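Local atomic coordinates of multiheme cytochrome cf (Carboxydothermus ferrireducens DSM 11255, PDB entry 6QVM), a protein that probably acts as an extracellular Fe(III) reductase of the S-layer, passing electrons along its eleven c-type hemes to insoluble acceptors. Residues Q52-D55 / Q56-C59; M67-S71 / T72-P76; L77-R80 / G81-M85. All blocks are in the same frame, centred on the assembly; numbering follows the deposited sequence.

Contact 1 of 3, residues Q52-D55 / Q56-C59; sequences QGRD and QMDC. With HEC (heme c), chain F.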
# COMPACT_ATOMS: atom_id res chain seq x y z
N GLN A 52 44.06 -0.72 -13.67
CA GLN A 52 43.01 -1.60 -14.18
C GLN A 52 42.53 -2.49 -13.03
O GLN A 52 42.85 -3.68 -12.94
CB GLN A 52 43.51 -2.42 -15.36
CG GLN A 52 43.50 -1.66 -16.67
CD GLN A 52 44.20 -2.41 -17.79
OE1 GLN A 52 44.59 -3.57 -17.63
NE2 GLN A 52 44.35 -1.76 -18.93
N GLY A 53 41.73 -1.90 -12.15
CA GLY A 53 41.14 -2.64 -11.05
C GLY A 53 39.96 -3.49 -11.49
O GLY A 53 39.56 -3.52 -12.65
N ARG A 54 39.38 -4.19 -10.51
CA ARG A 54 38.25 -5.07 -10.80
C ARG A 54 36.98 -4.30 -11.15
O ARG A 54 36.09 -4.87 -11.81
CB ARG A 54 37.99 -6.00 -9.60
CG ARG A 54 39.01 -7.12 -9.47
CD ARG A 54 38.83 -7.89 -8.18
NE ARG A 54 39.33 -7.15 -7.03
CZ ARG A 54 39.26 -7.58 -5.78
NH1 ARG A 54 38.69 -8.76 -5.52
NH2 ARG A 54 39.77 -6.86 -4.79
N ASP A 55 36.86 -3.03 -10.76
CA ASP A 55 35.67 -2.27 -11.10
C ASP A 55 35.54 -2.02 -12.60
O ASP A 55 34.48 -1.54 -13.03
CB ASP A 55 35.64 -0.94 -10.33
CG ASP A 55 36.80 -0.01 -10.68
OD1 ASP A 55 37.57 -0.30 -11.61
OD2 ASP A 55 36.93 1.03 -10.01
N GLN A 56 36.58 -2.30 -13.38
CA GLN A 56 36.54 -2.17 -14.83
C GLN A 56 36.55 -3.52 -15.54
O GLN A 56 36.64 -3.56 -16.77
CB GLN A 56 37.72 -1.35 -15.34
CG GLN A 56 37.67 0.13 -15.05
CD GLN A 56 38.90 0.84 -15.56
OE1 GLN A 56 39.44 0.50 -16.61
NE2 GLN A 56 39.37 1.83 -14.81
N MET A 57 36.47 -4.62 -14.80
CA MET A 57 36.54 -5.95 -15.40
C MET A 57 35.14 -6.55 -15.50
O MET A 57 34.14 -5.96 -15.07
CB MET A 57 37.48 -6.84 -14.59
CG MET A 57 38.95 -6.49 -14.76
SD MET A 57 40.02 -7.32 -13.58
CE MET A 57 39.63 -9.04 -13.89
N ASP A 58 35.06 -7.73 -16.11
CA ASP A 58 33.79 -8.44 -16.27
C ASP A 58 33.39 -9.00 -14.91
O ASP A 58 33.95 -10.00 -14.45
CB ASP A 58 33.93 -9.55 -17.31
CG ASP A 58 32.59 -10.20 -17.67
OD1 ASP A 58 31.74 -10.37 -16.78
OD2 ASP A 58 32.40 -10.54 -18.86
N CYS A 59 32.42 -8.36 -14.26
CA CYS A 59 31.98 -8.81 -12.94
C CYS A 59 31.54 -10.26 -12.97
O CYS A 59 31.99 -11.08 -12.16
CB CYS A 59 30.83 -7.93 -12.44
SG CYS A 59 31.02 -6.18 -12.78
FE HEC F . 33.84 -8.54 -6.95
CHA HEC F . 33.55 -9.18 -3.54
CHB HEC F . 30.97 -6.66 -6.78
CHC HEC F . 34.10 -7.80 -10.32
CHD HEC F . 36.36 -10.80 -7.25
NA HEC F . 32.52 -8.01 -5.43
C1A HEC F . 32.55 -8.42 -4.11
C2A HEC F . 31.36 -7.93 -3.44
C3A HEC F . 30.63 -7.25 -4.36
C4A HEC F . 31.36 -7.28 -5.61
CMA HEC F . 29.28 -6.51 -4.21
CAA HEC F . 31.07 -8.23 -1.94
CBA HEC F . 30.40 -7.11 -1.14
CGA HEC F . 31.42 -6.12 -0.64
O1A HEC F . 31.12 -4.90 -0.63
O2A HEC F . 32.54 -6.55 -0.27
NB HEC F . 32.73 -7.46 -8.31
C1B HEC F . 31.64 -6.68 -7.98
C2B HEC F . 31.30 -5.88 -9.14
C3B HEC F . 32.14 -6.21 -10.13
C4B HEC F . 33.07 -7.20 -9.63
CMB HEC F . 30.10 -4.90 -9.21
CAB HEC F . 32.17 -5.62 -11.57
CBB HEC F . 32.50 -4.11 -11.57
NC HEC F . 34.97 -9.20 -8.49
C1C HEC F . 34.96 -8.75 -9.80
C2C HEC F . 35.97 -9.49 -10.55
C3C HEC F . 36.69 -10.22 -9.66
C4C HEC F . 36.01 -10.11 -8.38
CMC HEC F . 36.33 -9.16 -12.01
CAC HEC F . 37.85 -11.24 -9.86
CBC HEC F . 39.00 -10.80 -10.79
ND HEC F . 34.79 -9.81 -5.60
C1D HEC F . 35.87 -10.61 -5.97
C2D HEC F . 36.39 -11.24 -4.79
C3D HEC F . 35.53 -10.74 -3.63
C4D HEC F . 34.55 -9.85 -4.23
CMD HEC F . 37.59 -12.21 -4.73
CAD HEC F . 35.69 -11.13 -2.15
CBD HEC F . 36.82 -10.29 -1.55
CGD HEC F . 36.32 -8.88 -1.36
O1D HEC F . 35.23 -8.72 -0.74
O2D HEC F . 36.99 -7.93 -1.83
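R54 and M57 are joined through their backbones in a 3-10 turn that leads into the CXXCH heme-binding motif beginning at C59. The bond runs from M57 N to R54 O at 3.0 Å; a weaker one from Q56 N to G53 O winds the turn one residue earlier. Outside the turn, D55 OD1 bonds S47 OG, which also holds G53 N.

R54 lies along heme c of chain F. Its CB stands above pyrrole ring C, 4.1 Å from the heme C2C. CG approaches C3C and the vinyl-derived CBC. CD comes closer, 3.5 Å from C3C, over the same ring. The bend at chi3 (-76°) then turns the guanidinium toward ring D, where NH1 sits 3.4 Å from C1D and the methyl CMD lies at the edge of the group, in its plane. NH2 is hydrogen-bonded to S44 O, which fixes the tip. Arginine suits the place because its long apolar stem can cover porphyrin carbons while its end still reaches a polar partner. An alanine here would end at CB and is likely to leave ring D and the outer part of ring C without their cover and S44 O without the guanidinium donor.

M57, unbranched and flexible, fills the adjoining edge: its CG rests near G53 O, and the thioether, bent at chi3 (56°), brings CE to 3.6 Å from the heme CBC. D58 is the N-cap of helix 59-63, its OD1 accepting from A61 N, a usual task for a short carboxylate. The helix therefore starts at the first of the two cysteine attachments, where C59 SG is bonded covalently to the heme CAB at 1.8 Å.

Contact 2 of 3, residues M67-S71 / T72-P76; sequences MPLTS and TAQIP. With HEC (heme c), chain E.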
# COMPACT_ATOMS: atom_id res chain seq x y z
N MET A 67 30.35 -15.87 -5.76
CA MET A 67 29.51 -14.95 -5.00
C MET A 67 28.60 -14.23 -5.99
O MET A 67 28.82 -13.06 -6.33
CB MET A 67 30.35 -13.94 -4.20
CG MET A 67 29.52 -13.06 -3.27
SD MET A 67 30.32 -11.50 -2.87
CE MET A 67 31.41 -12.01 -1.54
N PRO A 68 27.56 -14.91 -6.47
CA PRO A 68 26.75 -14.36 -7.57
C PRO A 68 26.11 -13.03 -7.21
O PRO A 68 25.63 -12.83 -6.09
CB PRO A 68 25.69 -15.44 -7.81
CG PRO A 68 26.24 -16.68 -7.15
CD PRO A 68 27.05 -16.21 -6.00
N LEU A 69 26.14 -12.11 -8.17
CA LEU A 69 25.50 -10.81 -8.02
C LEU A 69 24.04 -10.96 -8.43
O LEU A 69 23.73 -11.16 -9.62
CB LEU A 69 26.21 -9.76 -8.87
CG LEU A 69 27.71 -9.60 -8.60
CD1 LEU A 69 28.34 -8.67 -9.62
CD2 LEU A 69 27.95 -9.10 -7.18
N THR A 70 23.14 -10.88 -7.46
CA THR A 70 21.72 -11.10 -7.69
C THR A 70 20.84 -9.93 -7.30
O THR A 70 19.65 -9.95 -7.63
CB THR A 70 21.24 -12.33 -6.91
OG1 THR A 70 21.36 -12.08 -5.51
CG2 THR A 70 22.04 -13.57 -7.28
N SER A 71 21.38 -8.91 -6.64
CA SER A 71 20.53 -7.95 -5.96
C SER A 71 21.25 -6.62 -5.84
O SER A 71 22.49 -6.58 -5.77
CB SER A 71 20.14 -8.47 -4.57
OG SER A 71 19.62 -7.43 -3.76
N THR A 72 20.47 -5.54 -5.82
CA THR A 72 21.02 -4.22 -5.54
C THR A 72 21.36 -4.03 -4.07
O THR A 72 21.89 -2.97 -3.71
CB THR A 72 20.05 -3.12 -5.99
OG1 THR A 72 18.72 -3.45 -5.56
CG2 THR A 72 20.07 -2.98 -7.51
N ALA A 73 21.09 -5.02 -3.23
CA ALA A 73 21.66 -5.00 -1.88
C ALA A 73 23.15 -5.25 -1.92
O ALA A 73 23.89 -4.73 -1.07
CB ALA A 73 20.96 -6.04 -1.01
N GLN A 74 23.62 -6.04 -2.89
CA GLN A 74 25.05 -6.23 -3.09
C GLN A 74 25.65 -5.05 -3.84
O GLN A 74 26.70 -4.52 -3.47
CB GLN A 74 25.32 -7.53 -3.85
CG GLN A 74 24.67 -8.77 -3.26
CD GLN A 74 24.70 -9.93 -4.24
OE1 GLN A 74 23.91 -9.98 -5.19
NE2 GLN A 74 25.62 -10.86 -4.03
N ILE A 75 25.00 -4.63 -4.92
CA ILE A 75 25.50 -3.56 -5.78
C ILE A 75 24.48 -2.43 -5.83
O ILE A 75 23.71 -2.32 -6.79
CB ILE A 75 25.83 -4.09 -7.19
CG1 ILE A 75 24.74 -5.05 -7.68
CG2 ILE A 75 27.17 -4.79 -7.17
CD1 ILE A 75 24.85 -5.36 -9.16
N PRO A 76 24.44 -1.56 -4.81
CA PRO A 76 23.47 -0.46 -4.83
C PRO A 76 23.77 0.52 -5.95
O PRO A 76 24.88 0.59 -6.48
CB PRO A 76 23.65 0.20 -3.45
CG PRO A 76 24.44 -0.80 -2.63
CD PRO A 76 25.31 -1.51 -3.63
FE HEC E . 22.41 -3.34 -13.31
CHA HEC E . 19.70 -4.19 -11.36
CHB HEC E . 23.89 -6.34 -12.54
CHC HEC E . 25.01 -2.59 -15.44
CHD HEC E . 21.11 -0.17 -13.82
NA HEC E . 21.89 -4.96 -12.18
C1A HEC E . 20.74 -5.09 -11.42
C2A HEC E . 20.80 -6.34 -10.70
C3A HEC E . 21.97 -6.93 -11.02
C4A HEC E . 22.67 -6.07 -11.95
CMA HEC E . 22.49 -8.29 -10.51
CAA HEC E . 19.72 -6.86 -9.73
CBA HEC E . 19.06 -8.12 -10.28
CGA HEC E . 18.05 -7.77 -11.34
O1A HEC E . 17.91 -8.56 -12.31
O2A HEC E . 17.39 -6.70 -11.22
NB HEC E . 24.13 -4.28 -13.88
C1B HEC E . 24.52 -5.54 -13.47
C2B HEC E . 25.74 -5.88 -14.18
C3B HEC E . 26.06 -4.84 -14.97
C4B HEC E . 25.05 -3.82 -14.81
CMB HEC E . 26.51 -7.21 -13.98
CAB HEC E . 27.28 -4.73 -15.92
CBB HEC E . 27.24 -5.81 -17.03
NC HEC E . 22.97 -1.69 -14.39
C1C HEC E . 24.06 -1.61 -15.23
C2C HEC E . 24.06 -0.30 -15.87
C3C HEC E . 22.95 0.35 -15.47
C4C HEC E . 22.26 -0.50 -14.50
CMC HEC E . 25.08 0.15 -16.94
CAC HEC E . 22.47 1.79 -15.85
CBC HEC E . 22.26 1.99 -17.37
ND HEC E . 20.68 -2.34 -12.69
C1D HEC E . 20.36 -1.02 -13.04
C2D HEC E . 19.09 -0.69 -12.44
C3D HEC E . 18.66 -1.94 -11.67
C4D HEC E . 19.70 -2.91 -11.88
CMD HEC E . 18.32 0.65 -12.56
CAD HEC E . 17.37 -2.16 -10.86
CBD HEC E . 16.30 -2.65 -11.84
CGD HEC E . 15.02 -2.96 -11.12
O1D HEC E . 15.07 -3.61 -10.05
O2D HEC E . 13.94 -2.57 -11.65
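L69 and I75 meet where CD2 of L69 lies 4.4 Å from CG2 of I75, in a loop folded back on itself by an ST turn at S71. Both residues line heme c of chain E and also touch heme c of chain F. I75 puts CG1 between its backbone N and carbonyl carbon (chi1 43°), and from there CD1 reaches the porphyrin of chain E, 3.6 Å from C4A. L69 O and T70 O add backbone contacts to CMA and CBA of the same heme.

Behind this shell stands Q74, whose amide uses both ends. NE2 donates to P68 O at 2.9 Å, nearly within its own amide plane, while OE1 takes the N-H of T70 in the carbonyl plane at 2.6 Å; weak bonds from T70 OG1 and S71 N also reach OE1. Glutamine suits this because one flat group offers donor and acceptor together, so its rotation is fixed.

Further out, H39 ND1 bonds I75 O and H63 ND1 bonds M67 O, tying the loop to two CXXCH histidines. S71 O accepts from both Q74 N and I75 N, and S71 OG closes the ST turn on A73 N at 2.9 Å.

Contact 3 of 3, residues L77-R80 / G81-M85; sequences LTER and GVLFM. With HEC (heme c), chain E.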
# COMPACT_ATOMS: atom_id res chain seq x y z
N LEU A 77 22.75 1.30 -6.31
CA LEU A 77 22.86 2.18 -7.46
C LEU A 77 23.69 3.41 -7.13
O LEU A 77 23.65 3.94 -6.01
CB LEU A 77 21.47 2.61 -7.93
CG LEU A 77 20.52 1.49 -8.34
CD1 LEU A 77 19.13 2.04 -8.62
CD2 LEU A 77 21.05 0.75 -9.56
N THR A 78 24.46 3.87 -8.12
CA THR A 78 25.08 5.18 -8.07
C THR A 78 24.04 6.25 -8.37
O THR A 78 22.87 5.96 -8.65
CB THR A 78 26.24 5.26 -9.06
OG1 THR A 78 25.74 5.11 -10.40
CG2 THR A 78 27.27 4.17 -8.79
N GLU A 79 24.46 7.52 -8.31
CA GLU A 79 23.56 8.60 -8.71
C GLU A 79 23.10 8.39 -10.15
O GLU A 79 21.92 8.57 -10.48
CB GLU A 79 24.25 9.95 -8.58
CG GLU A 79 23.41 11.11 -9.07
CD GLU A 79 24.11 12.46 -8.91
OE1 GLU A 79 25.36 12.51 -8.95
OE2 GLU A 79 23.39 13.46 -8.73
N ARG A 80 24.03 8.00 -11.02
CA ARG A 80 23.69 7.76 -12.42
C ARG A 80 22.68 6.63 -12.56
O ARG A 80 21.78 6.69 -13.41
CB ARG A 80 24.95 7.47 -13.24
CG ARG A 80 25.87 8.67 -13.38
CD ARG A 80 25.26 9.70 -14.32
NE ARG A 80 25.75 11.05 -14.06
CZ ARG A 80 25.27 12.14 -14.66
NH1 ARG A 80 24.30 12.02 -15.56
NH2 ARG A 80 25.75 13.33 -14.36
N GLY A 81 22.81 5.59 -11.74
CA GLY A 81 21.84 4.50 -11.78
C GLY A 81 20.46 4.94 -11.31
O GLY A 81 19.44 4.58 -11.90
N VAL A 82 20.42 5.73 -10.23
CA VAL A 82 19.17 6.30 -9.75
C VAL A 82 18.51 7.13 -10.84
O VAL A 82 17.34 6.91 -11.18
CB VAL A 82 19.42 7.14 -8.49
CG1 VAL A 82 18.20 7.98 -8.17
CG2 VAL A 82 19.78 6.25 -7.31
N LEU A 83 19.25 8.07 -11.42
CA LEU A 83 18.70 8.92 -12.48
C LEU A 83 18.22 8.08 -13.66
O LEU A 83 17.15 8.33 -14.22
CB LEU A 83 19.75 9.93 -12.94
CG LEU A 83 20.26 10.90 -11.88
CD1 LEU A 83 21.41 11.75 -12.43
CD2 LEU A 83 19.13 11.79 -11.38
N PHE A 84 19.02 7.09 -14.06
CA PHE A 84 18.60 6.16 -15.11
C PHE A 84 17.23 5.58 -14.80
O PHE A 84 16.33 5.58 -15.64
CB PHE A 84 19.66 5.06 -15.27
CG PHE A 84 19.25 3.93 -16.18
CD1 PHE A 84 19.38 4.05 -17.55
CD2 PHE A 84 18.76 2.74 -15.65
CE1 PHE A 84 19.01 3.01 -18.39
CE2 PHE A 84 18.39 1.70 -16.48
CZ PHE A 84 18.52 1.84 -17.85
N MET A 85 17.05 5.10 -13.56
CA MET A 85 15.80 4.44 -13.21
C MET A 85 14.66 5.44 -13.07
O MET A 85 13.52 5.14 -13.44
CB MET A 85 15.98 3.63 -11.94
CG MET A 85 14.86 2.63 -11.70
SD MET A 85 15.23 1.45 -10.40
CE MET A 85 13.68 0.55 -10.30
FE HEC E . 22.41 -3.34 -13.31
CHA HEC E . 19.70 -4.19 -11.36
CHB HEC E . 23.89 -6.34 -12.54
CHC HEC E . 25.01 -2.59 -15.44
CHD HEC E . 21.11 -0.17 -13.82
NA HEC E . 21.89 -4.96 -12.18
C1A HEC E . 20.74 -5.09 -11.42
C2A HEC E . 20.80 -6.34 -10.70
C3A HEC E . 21.97 -6.93 -11.02
C4A HEC E . 22.67 -6.07 -11.95
CMA HEC E . 22.49 -8.29 -10.51
CAA HEC E . 19.72 -6.86 -9.73
CBA HEC E . 19.06 -8.12 -10.28
CGA HEC E . 18.05 -7.77 -11.34
O1A HEC E . 17.91 -8.56 -12.31
O2A HEC E . 17.39 -6.70 -11.22
NB HEC E . 24.13 -4.28 -13.88
C1B HEC E . 24.52 -5.54 -13.47
C2B HEC E . 25.74 -5.88 -14.18
C3B HEC E . 26.06 -4.84 -14.97
C4B HEC E . 25.05 -3.82 -14.81
CMB HEC E . 26.51 -7.21 -13.98
CAB HEC E . 27.28 -4.73 -15.92
CBB HEC E . 27.24 -5.81 -17.03
NC HEC E . 22.97 -1.69 -14.39
C1C HEC E . 24.06 -1.61 -15.23
C2C HEC E . 24.06 -0.30 -15.87
C3C HEC E . 22.95 0.35 -15.47
C4C HEC E . 22.26 -0.50 -14.50
CMC HEC E . 25.08 0.15 -16.94
CAC HEC E . 22.47 1.79 -15.85
CBC HEC E . 22.26 1.99 -17.37
ND HEC E . 20.68 -2.34 -12.69
C1D HEC E . 20.36 -1.02 -13.04
C2D HEC E . 19.09 -0.69 -12.44
C3D HEC E . 18.66 -1.94 -11.67
C4D HEC E . 19.70 -2.91 -11.88
CMD HEC E . 18.32 0.65 -12.56
CAD HEC E . 17.37 -2.16 -10.86
CBD HEC E . 16.30 -2.65 -11.84
CGD HEC E . 15.02 -2.96 -11.12
O1D HEC E . 15.07 -3.61 -10.05
O2D HEC E . 13.94 -2.57 -11.65
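The F84 ring and the R80 guanidinium leave helix 79-86 from residues that its backbone joins, F84 N donating to R80 O at 2.9 Å. Over one face of the ring sits CBC of heme c of chain E, 3.4 Å above the plane and centred, a CH-pi contact; the heme methyl CMD lies at the edge, in plane. Y27 also meets this ring, planes about 55° apart. F84 reaches the heme because its CG is trans to the backbone N (chi1 171°). CD1 of L83 approaches the guanidinium obliquely, 4.3 Å from R80 NH1, while the guanidinium N-H groups serve E108 through a salt bridge and V93 O through a hydrogen bond.

L77 and M85 continue the apolar cover. L77 CD2 touches the porphyrin 3.8 Å from C2D, and extended M85 runs past CMD to place CE 3.4 Å from the propionate O2D. G81 passes close to L77: a beta carbon there would probably crowd L77 CD2. At the start of the helix T78 is the N-cap, its OG1 accepting from G81 N at 3.3 Å and also hydrogen-bonded to Y37 O.

E79, salt-bridged to R111, places a carboxylate at the N-terminal end, where it would probably suit the helix dipole. E79 and R80 thus find partners away from the porphyrin, while apolar L77, F84 and M85 lie against it, which is likely to limit water here.

Overall arrangement
The three contacts follow one another along the N-terminal part of the chain without nesting or crossing. Contact 1 closes the turn that ends the loop after helix 35-38 and hands the chain to helix 59-63. Contact 2 folds the loop between helix 59-63 and helix 79-86, and contact 3, adjoining it in sequence, opens that second helix. Contacts 1 and 2 touch directly, C59 CB lying 3.8 Å from L69 CD1; contacts 1 and 3 stay about 10 Å apart at their nearest atoms. Contacts 2 and 3 share the heme of chain E, and contact 2 also reaches the chain F heme that contact 1 binds, so this short span packs against neighbouring hemes.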